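PDB 5Z79: hydroxymethyldihydropterin pyrophosphokinase-dihydropteroate synthase, putative from Plasmodium vivax, which probably catalyses two consecutive steps of folate synthesis, pyrophosphorylation of 6-hydroxymethyl-7,8-dihydropterin and condensation of the product with 4-aminobenzoate to dihydropteroate. Local coordinates for residues 47-60 with 268-282. Sequence-based numbering, arbitrary orientation.
With PE0 (pterine), chain K; APC (diphosphomethylphosphonic acid adenosyl ester), chain H.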
loop_
_atom_site.group_PDB
_atom_site.type_symbol
_atom_site.label_atom_id
_atom_site.label_comp_id
_atom_site.label_asym_id
_atom_site.label_seq_id
_atom_site.Cartn_x
_atom_site.Cartn_y
_atom_site.Cartn_z
ATOM N N ASN A 47 -8.329 8.933 35.795
ATOM C CA ASN A 47 -7.459 8.457 34.724
ATOM C C ASN A 47 -7.733 7.020 34.361
ATOM O O ASN A 47 -8.117 6.207 35.188
ATOM C CB ASN A 47 -5.976 8.633 35.070
ATOM C CG ASN A 47 -5.106 8.646 33.847
ATOM O OD1 ASN A 47 -5.385 7.970 32.892
ATOM N ND2 ASN A 47 -4.064 9.428 33.865
ATOM N N SER A 48 -7.513 6.691 33.107
ATOM C CA SER A 48 -7.795 5.345 32.664
ATOM C C SER A 48 -6.833 4.917 31.580
ATOM O O SER A 48 -6.345 5.752 30.839
ATOM C CB SER A 48 -9.236 5.299 32.151
ATOM O OG SER A 48 -9.335 6.041 30.960
ATOM N N SER A 49 -6.573 3.620 31.491
ATOM C CA SER A 49 -5.785 3.064 30.378
ATOM C C SER A 49 -6.652 2.676 29.187
ATOM O O SER A 49 -7.862 2.943 29.130
ATOM C CB SER A 49 -4.969 1.843 30.854
ATOM O OG SER A 49 -5.829 0.831 31.370
ATOM N N TYR A 50 -6.008 2.041 28.219
ATOM C CA TYR A 50 -6.733 1.398 27.142
ATOM C C TYR A 50 -7.253 0.111 27.724
ATOM O O TYR A 50 -6.881 -0.256 28.829
ATOM C CB TYR A 50 -5.816 1.191 25.908
ATOM C CG TYR A 50 -5.662 2.471 25.076
ATOM C CD1 TYR A 50 -6.630 2.852 24.163
ATOM C CD2 TYR A 50 -4.581 3.327 25.270
ATOM C CE1 TYR A 50 -6.521 4.041 23.459
ATOM C CE2 TYR A 50 -4.460 4.517 24.569
ATOM C CZ TYR A 50 -5.431 4.867 23.664
ATOM O OH TYR A 50 -5.292 6.046 22.968
ATOM N N ILE A 51 -8.163 -0.547 27.022
ATOM C CA ILE A 51 -8.450 -1.946 27.328
ATOM C C ILE A 51 -7.436 -2.759 26.572
ATOM O O ILE A 51 -6.986 -2.328 25.539
ATOM C CB ILE A 51 -9.863 -2.348 26.930
ATOM C CG1 ILE A 51 -10.833 -1.396 27.631
ATOM C CG2 ILE A 51 -10.102 -3.821 27.269
ATOM C CD1 ILE A 51 -12.266 -1.874 27.674
ATOM N N TYR A 52 -7.032 -3.904 27.087
ATOM C CA TYR A 52 -6.072 -4.723 26.355
ATOM C C TYR A 52 -6.527 -6.161 26.351
ATOM O O TYR A 52 -7.061 -6.669 27.330
ATOM C CB TYR A 52 -4.686 -4.636 26.954
ATOM C CG TYR A 52 -4.006 -3.306 26.816
ATOM C CD1 TYR A 52 -4.232 -2.299 27.735
ATOM C CD2 TYR A 52 -3.110 -3.055 25.799
ATOM C CE1 TYR A 52 -3.600 -1.065 27.634
ATOM C CE2 TYR A 52 -2.458 -1.838 25.685
ATOM C CZ TYR A 52 -2.703 -0.837 26.604
ATOM O OH TYR A 52 -2.076 0.395 26.540
ATOM N N GLU A 53 -6.337 -6.814 25.221
ATOM C CA GLU A 53 -6.577 -8.232 25.113
ATOM C C GLU A 53 -5.275 -8.897 25.415
ATOM O O GLU A 53 -4.344 -8.757 24.629
ATOM C CB GLU A 53 -6.986 -8.595 23.707
ATOM C CG GLU A 53 -7.367 -10.044 23.649
ATOM C CD GLU A 53 -7.663 -10.524 22.263
ATOM O OE1 GLU A 53 -6.683 -10.974 21.641
ATOM O OE2 GLU A 53 -8.861 -10.473 21.843
ATOM N N THR A 54 -5.189 -9.605 26.539
ATOM C CA THR A 54 -3.921 -10.212 26.928
ATOM C C THR A 54 -4.000 -11.707 27.066
ATOM O O THR A 54 -5.070 -12.264 27.342
ATOM C CB THR A 54 -3.343 -9.650 28.252
ATOM O OG1 THR A 54 -4.301 -9.776 29.319
ATOM C CG2 THR A 54 -2.938 -8.207 28.086
ATOM N N VAL A 55 -2.842 -12.344 26.874
ATOM C CA VAL A 55 -2.723 -13.786 27.058
ATOM C C VAL A 55 -2.503 -14.122 28.502
ATOM O O VAL A 55 -1.570 -13.609 29.109
ATOM C CB VAL A 55 -1.573 -14.406 26.291
ATOM C CG1 VAL A 55 -1.194 -15.761 26.905
ATOM C CG2 VAL A 55 -2.004 -14.535 24.847
ATOM N N PRO A 56 -3.336 -15.021 29.040
ATOM C CA PRO A 56 -3.285 -15.319 30.461
ATOM C C PRO A 56 -1.887 -15.600 30.989
ATOM O O PRO A 56 -1.053 -16.253 30.323
ATOM C CB PRO A 56 -4.189 -16.548 30.601
ATOM C CG PRO A 56 -5.179 -16.435 29.475
ATOM C CD PRO A 56 -4.493 -15.660 28.376
ATOM N N GLU A 57 -1.664 -15.040 32.181
ATOM C CA GLU A 57 -0.432 -15.197 32.950
ATOM C C GLU A 57 -0.789 -15.928 34.229
ATOM O O GLU A 57 -1.401 -15.380 35.139
ATOM C CB GLU A 57 0.227 -13.845 33.267
ATOM C CG GLU A 57 1.025 -13.252 32.098
ATOM C CD GLU A 57 1.318 -11.749 32.264
ATOM O OE1 GLU A 57 0.354 -10.934 32.518
ATOM O OE2 GLU A 57 2.541 -11.406 32.128
ATOM N N TYR A 58 -0.424 -17.195 34.246
ATOM C CA TYR A 58 -0.643 -18.046 35.375
ATOM C C TYR A 58 0.656 -18.224 36.166
ATOM O O TYR A 58 0.634 -18.198 37.409
ATOM C CB TYR A 58 -1.118 -19.401 34.850
ATOM C CG TYR A 58 -2.355 -19.332 33.985
ATOM C CD1 TYR A 58 -3.463 -18.544 34.373
ATOM C CD2 TYR A 58 -2.445 -20.076 32.798
ATOM C CE1 TYR A 58 -4.614 -18.482 33.586
ATOM C CE2 TYR A 58 -3.595 -20.040 31.996
ATOM C CZ TYR A 58 -4.681 -19.243 32.381
ATOM O OH TYR A 58 -5.825 -19.188 31.573
ATOM N N ILE A 59 1.772 -18.420 35.435
ATOM C CA ILE A 59 3.107 -18.730 36.015
ATOM C C ILE A 59 4.150 -17.561 35.932
ATOM O O ILE A 59 4.452 -17.035 34.846
ATOM C CB ILE A 59 3.675 -20.082 35.437
ATOM N N VAL A 60 4.670 -17.193 37.114
ATOM C CA VAL A 60 5.752 -16.224 37.311
ATOM C C VAL A 60 6.923 -16.924 38.051
ATOM O O VAL A 60 8.101 -16.917 37.642
ATOM C CB VAL A 60 5.244 -15.065 38.204
ATOM C CG1 VAL A 60 6.339 -14.007 38.363
ATOM C CG2 VAL A 60 3.927 -14.477 37.677
ATOM N N TYR A 268 1.069 -9.304 42.355
ATOM C CA TYR A 268 1.513 -9.434 40.960
ATOM C C TYR A 268 1.779 -8.152 40.191
ATOM O O TYR A 268 2.111 -8.220 39.017
ATOM C CB TYR A 268 0.509 -10.262 40.182
ATOM C CG TYR A 268 0.548 -11.686 40.599
ATOM C CD1 TYR A 268 1.485 -12.562 40.065
ATOM C CD2 TYR A 268 -0.328 -12.166 41.544
ATOM C CE1 TYR A 268 1.521 -13.882 40.436
ATOM C CE2 TYR A 268 -0.290 -13.489 41.934
ATOM C CZ TYR A 268 0.633 -14.333 41.367
ATOM O OH TYR A 268 0.652 -15.626 41.768
ATOM N N THR A 269 1.684 -7.000 40.837
ATOM C CA THR A 269 1.750 -5.755 40.108
ATOM C C THR A 269 2.955 -5.672 39.186
ATOM O O THR A 269 2.825 -5.297 38.034
ATOM C CB THR A 269 1.752 -4.521 41.023
ATOM O OG1 THR A 269 0.579 -4.515 41.861
ATOM C CG2 THR A 269 1.729 -3.276 40.174
ATOM N N LYS A 270 4.136 -6.023 39.675
ATOM C CA LYS A 270 5.343 -5.854 38.861
ATOM C C LYS A 270 5.704 -7.110 38.089
ATOM O O LYS A 270 6.683 -7.113 37.359
ATOM C CB LYS A 270 6.515 -5.320 39.715
ATOM C CG LYS A 270 7.515 -6.332 40.257
ATOM C CD LYS A 270 8.361 -5.699 41.369
ATOM C CE LYS A 270 9.781 -6.229 41.494
ATOM N NZ LYS A 270 10.323 -5.776 42.810
ATOM N N TYR A 271 4.900 -8.159 38.221
ATOM C CA TYR A 271 5.208 -9.435 37.587
ATOM C C TYR A 271 4.275 -9.866 36.430
ATOM O O TYR A 271 4.554 -10.862 35.767
ATOM C CB TYR A 271 5.208 -10.529 38.638
ATOM C CG TYR A 271 6.127 -10.303 39.814
ATOM C CD1 TYR A 271 7.495 -10.388 39.676
ATOM C CD2 TYR A 271 5.618 -10.055 41.071
ATOM C CE1 TYR A 271 8.335 -10.215 40.754
ATOM C CE2 TYR A 271 6.449 -9.885 42.160
ATOM C CZ TYR A 271 7.808 -9.961 41.997
ATOM O OH TYR A 271 8.635 -9.788 43.083
ATOM N N ARG A 272 3.174 -9.157 36.194
ATOM C CA ARG A 272 2.313 -9.410 35.027
ATOM C C ARG A 272 2.443 -8.365 33.947
ATOM O O ARG A 272 2.319 -7.177 34.177
ATOM C CB ARG A 272 0.854 -9.441 35.421
ATOM C CG ARG A 272 0.419 -10.788 35.897
ATOM C CD ARG A 272 -0.979 -10.746 36.458
ATOM N NE ARG A 272 -1.259 -12.025 37.099
ATOM C CZ ARG A 272 -2.224 -12.248 37.992
ATOM N NH1 ARG A 272 -3.055 -11.264 38.374
ATOM N NH2 ARG A 272 -2.356 -13.478 38.504
ATOM N N TYR A 273 2.657 -8.810 32.734
ATOM C CA TYR A 273 2.713 -7.895 31.643
ATOM C C TYR A 273 1.389 -7.142 31.658
ATOM O O TYR A 273 1.386 -5.922 31.684
ATOM C CB TYR A 273 2.994 -8.644 30.332
ATOM C CG TYR A 273 3.165 -7.743 29.131
ATOM C CD1 TYR A 273 4.239 -6.858 29.026
ATOM C CD2 TYR A 273 2.242 -7.761 28.112
ATOM C CE1 TYR A 273 4.391 -6.023 27.926
ATOM C CE2 TYR A 273 2.369 -6.925 27.007
ATOM C CZ TYR A 273 3.441 -6.056 26.910
ATOM O OH TYR A 273 3.518 -5.244 25.780
ATOM N N SER A 274 0.272 -7.855 31.740
ATOM C CA SER A 274 -1.032 -7.241 31.560
ATOM C C SER A 274 -1.245 -6.057 32.480
ATOM O O SER A 274 -1.819 -5.056 32.092
ATOM C CB SER A 274 -2.116 -8.262 31.792
ATOM O OG SER A 274 -1.732 -9.085 32.853
ATOM N N ILE A 275 -0.786 -6.169 33.709
ATOM C CA ILE A 275 -0.829 -5.041 34.621
ATOM C C ILE A 275 0.197 -3.992 34.244
ATOM O O ILE A 275 -0.150 -2.821 34.174
ATOM C CB ILE A 275 -0.534 -5.417 36.060
ATOM C CG1 ILE A 275 -1.571 -6.402 36.566
ATOM C CG2 ILE A 275 -0.513 -4.164 36.900
ATOM C CD1 ILE A 275 -1.050 -7.241 37.698
ATOM N N LEU A 276 1.454 -4.368 34.032
ATOM C CA LEU A 276 2.426 -3.364 33.650
ATOM C C LEU A 276 1.954 -2.637 32.408
ATOM O O LEU A 276 2.134 -1.431 32.310
ATOM C CB LEU A 276 3.782 -3.969 33.402
ATOM C CG LEU A 276 4.471 -4.424 34.673
ATOM C CD1 LEU A 276 5.643 -5.347 34.356
ATOM C CD2 LEU A 276 4.952 -3.227 35.473
ATOM N N LEU A 277 1.321 -3.374 31.493
ATOM C CA LEU A 277 0.977 -2.873 30.180
ATOM C C LEU A 277 0.007 -1.733 30.276
ATOM O O LEU A 277 0.224 -0.663 29.718
ATOM C CB LEU A 277 0.352 -3.984 29.354
ATOM C CG LEU A 277 -0.284 -3.610 27.994
ATOM C CD1 LEU A 277 0.710 -2.980 27.023
ATOM C CD2 LEU A 277 -0.930 -4.830 27.375
ATOM N N CYS A 278 -1.092 -1.996 30.960
ATOM C CA CYS A 278 -2.012 -0.967 31.395
ATOM C C CYS A 278 -1.379 0.247 32.135
ATOM O O CYS A 278 -1.519 1.366 31.677
ATOM C CB CYS A 278 -3.012 -1.597 32.341
ATOM S SG CYS A 278 -4.200 -2.698 31.596
ATOM N N LEU A 279 -0.714 0.027 33.279
ATOM C CA LEU A 279 -0.199 1.145 34.139
ATOM C C LEU A 279 0.777 1.986 33.390
ATOM O O LEU A 279 1.158 3.046 33.849
ATOM C CB LEU A 279 0.565 0.674 35.382
ATOM C CG LEU A 279 -0.073 -0.345 36.296
ATOM C CD1 LEU A 279 0.845 -0.716 37.451
ATOM C CD2 LEU A 279 -1.403 0.186 36.767
ATOM N N ASN A 280 1.253 1.478 32.269
ATOM C CA ASN A 280 2.200 2.229 31.509
ATOM C C ASN A 280 1.495 3.384 30.785
ATOM O O ASN A 280 2.117 4.371 30.389
ATOM C CB ASN A 280 2.896 1.315 30.544
ATOM C CG ASN A 280 4.007 2.008 29.837
ATOM O OD1 ASN A 280 4.868 2.604 30.497
ATOM N ND2 ASN A 280 3.986 1.992 28.490
ATOM N N ASP A 281 0.211 3.237 30.630
ATOM C CA ASP A 281 -0.622 4.272 30.084
ATOM C C ASP A 281 -0.897 5.449 31.001
ATOM O O ASP A 281 -0.897 6.581 30.605
ATOM C CB ASP A 281 -1.955 3.684 29.673
ATOM C CG ASP A 281 -1.936 3.122 28.320
ATOM O OD1 ASP A 281 -1.177 3.576 27.482
ATOM O OD2 ASP A 281 -2.684 2.205 28.084
ATOM N N ILE A 282 -1.026 5.133 32.269
ATOM C CA ILE A 282 -1.588 6.049 33.262
ATOM C C ILE A 282 -0.660 6.564 34.358
ATOM O O ILE A 282 -0.829 7.679 34.746
ATOM C CB ILE A 282 -2.855 5.431 33.893
ATOM C CG1 ILE A 282 -2.563 4.086 34.597
ATOM C CG2 ILE A 282 -3.905 5.231 32.809
ATOM C CD1 ILE A 282 -3.298 3.897 35.908
HETATM C C1 PE0 K . -5.619 -12.319 35.121
HETATM C C4 PE0 K . -6.036 -11.331 34.139
HETATM O O4 PE0 K . -7.112 -10.729 34.223
HETATM N N2 PE0 K . -5.230 -11.132 33.109
HETATM C C3 PE0 K . -4.076 -11.780 32.957
HETATM N N6 PE0 K . -3.334 -11.479 31.885
HETATM N N1 PE0 K . -3.640 -12.682 33.839
HETATM C C2 PE0 K . -4.369 -12.985 34.894
HETATM N N3 PE0 K . -3.971 -13.885 35.762
HETATM C C6 PE0 K . -4.701 -14.183 36.829
HETATM C C5 PE0 K . -5.900 -13.563 37.042
HETATM N N4 PE0 K . -6.332 -12.653 36.182
HETATM P PG APC H . -5.871 -11.660 40.732
HETATM O O1G APC H . -6.546 -11.217 39.451
HETATM O O2G APC H . -6.318 -10.862 41.935
HETATM O O3G APC H . -4.366 -11.745 40.606
HETATM P PB APC H . -7.788 -13.764 41.432
HETATM O O1B APC H . -7.909 -15.183 40.945
HETATM O O2B APC H . -8.839 -12.819 40.930
HETATM O O3B APC H . -6.368 -13.171 41.016
HETATM P PA APC H . -9.156 -12.825 44.005
HETATM O O1A APC H . -10.448 -13.406 43.502
HETATM O O2A APC H . -8.964 -11.350 43.766
HETATM C C3A APC H . -7.769 -13.741 43.257
HETATM O "O5'" APC H . -9.084 -13.094 45.579
HETATM C "C5'" APC H . -8.148 -13.983 46.242
HETATM C "C4'" APC H . -7.562 -13.283 47.443
HETATM O "O4'" APC H . -6.926 -12.058 47.002
HETATM C "C3'" APC H . -8.552 -12.875 48.546
HETATM O "O3'" APC H . -8.185 -13.474 49.777
HETATM C "C2'" APC H . -8.471 -11.342 48.604
HETATM O "O2'" APC H . -8.457 -10.812 49.910
HETATM C "C1'" APC H . -7.124 -11.051 47.959
HETATM N N9 APC H . -7.064 -9.757 47.288
HETATM C C8 APC H . -7.875 -9.278 46.286
HETATM N N7 APC H . -7.549 -8.072 45.877
HETATM C C5 APC H . -6.447 -7.738 46.652
HETATM C C6 APC H . -5.630 -6.590 46.701
HETATM N N6 APC H . -5.790 -5.526 45.923
HETATM N N1 APC H . -4.609 -6.590 47.588
HETATM C C2 APC H . -4.446 -7.670 48.366
HETATM N N3 APC H . -5.144 -8.799 48.415
HETATM C C4 APC H . -6.142 -8.771 47.522
#
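Glu-57 OE1 accepts two hydrogen bonds from Ser-274, one from OG at 2.8 Å, nearly in line with the C-O bond of the carboxylate, and one from the backbone N at 3.2 Å, on the syn side but 22° out of the carboxylate plane. The other oxygen, Glu-57 OE2, takes the backbone N-H of Tyr-273 on its syn lone pair, with N at 2.7 Å. The carboxylate thus receives backbone N-H groups from the first turn of helix 273-282, directly after the N-cap position held by Arg-272, where the helix dipole would be expected to favour a negative charge. With chi1 at 38°, Ser-274 OG sits between its own N and carbonyl carbon, which brings it also to pterine N6; Thr-54 OG1 accepts a hydrogen bond from that same N6 at 3.2 Å. Asn-162 on strand 160-169 supplies a further bond to the pterine. This is the pterine pocket of the HPPK domain, consistent with the pterin substrate site of this family, set between the end of strand 43-54 in its antiparallel sheet and the start of the helix, whose axis runs nearly antiparallel to strand 51-54. The Arg-272 guanidinium lies between pterine on one face and the Tyr-268 ring on the other, while NH1 donates to O3G of the ATP analogue at 2.6 Å, so one side chain touches both ligands. Farther along the helix, Leu-277 CG makes a CH-pi contact 3.7 Å from the Tyr-52 ring centroid and only 14° off its normal. The phenol OH then donates a hydrogen bond to Asp-281 OD2, the oxygen lying in the ring plane; Arg-320 is a second partner of this hydroxyl. Tyr-50 N adds a weak but straight bond to the same Asp-281 OD2 at 3.3 Å.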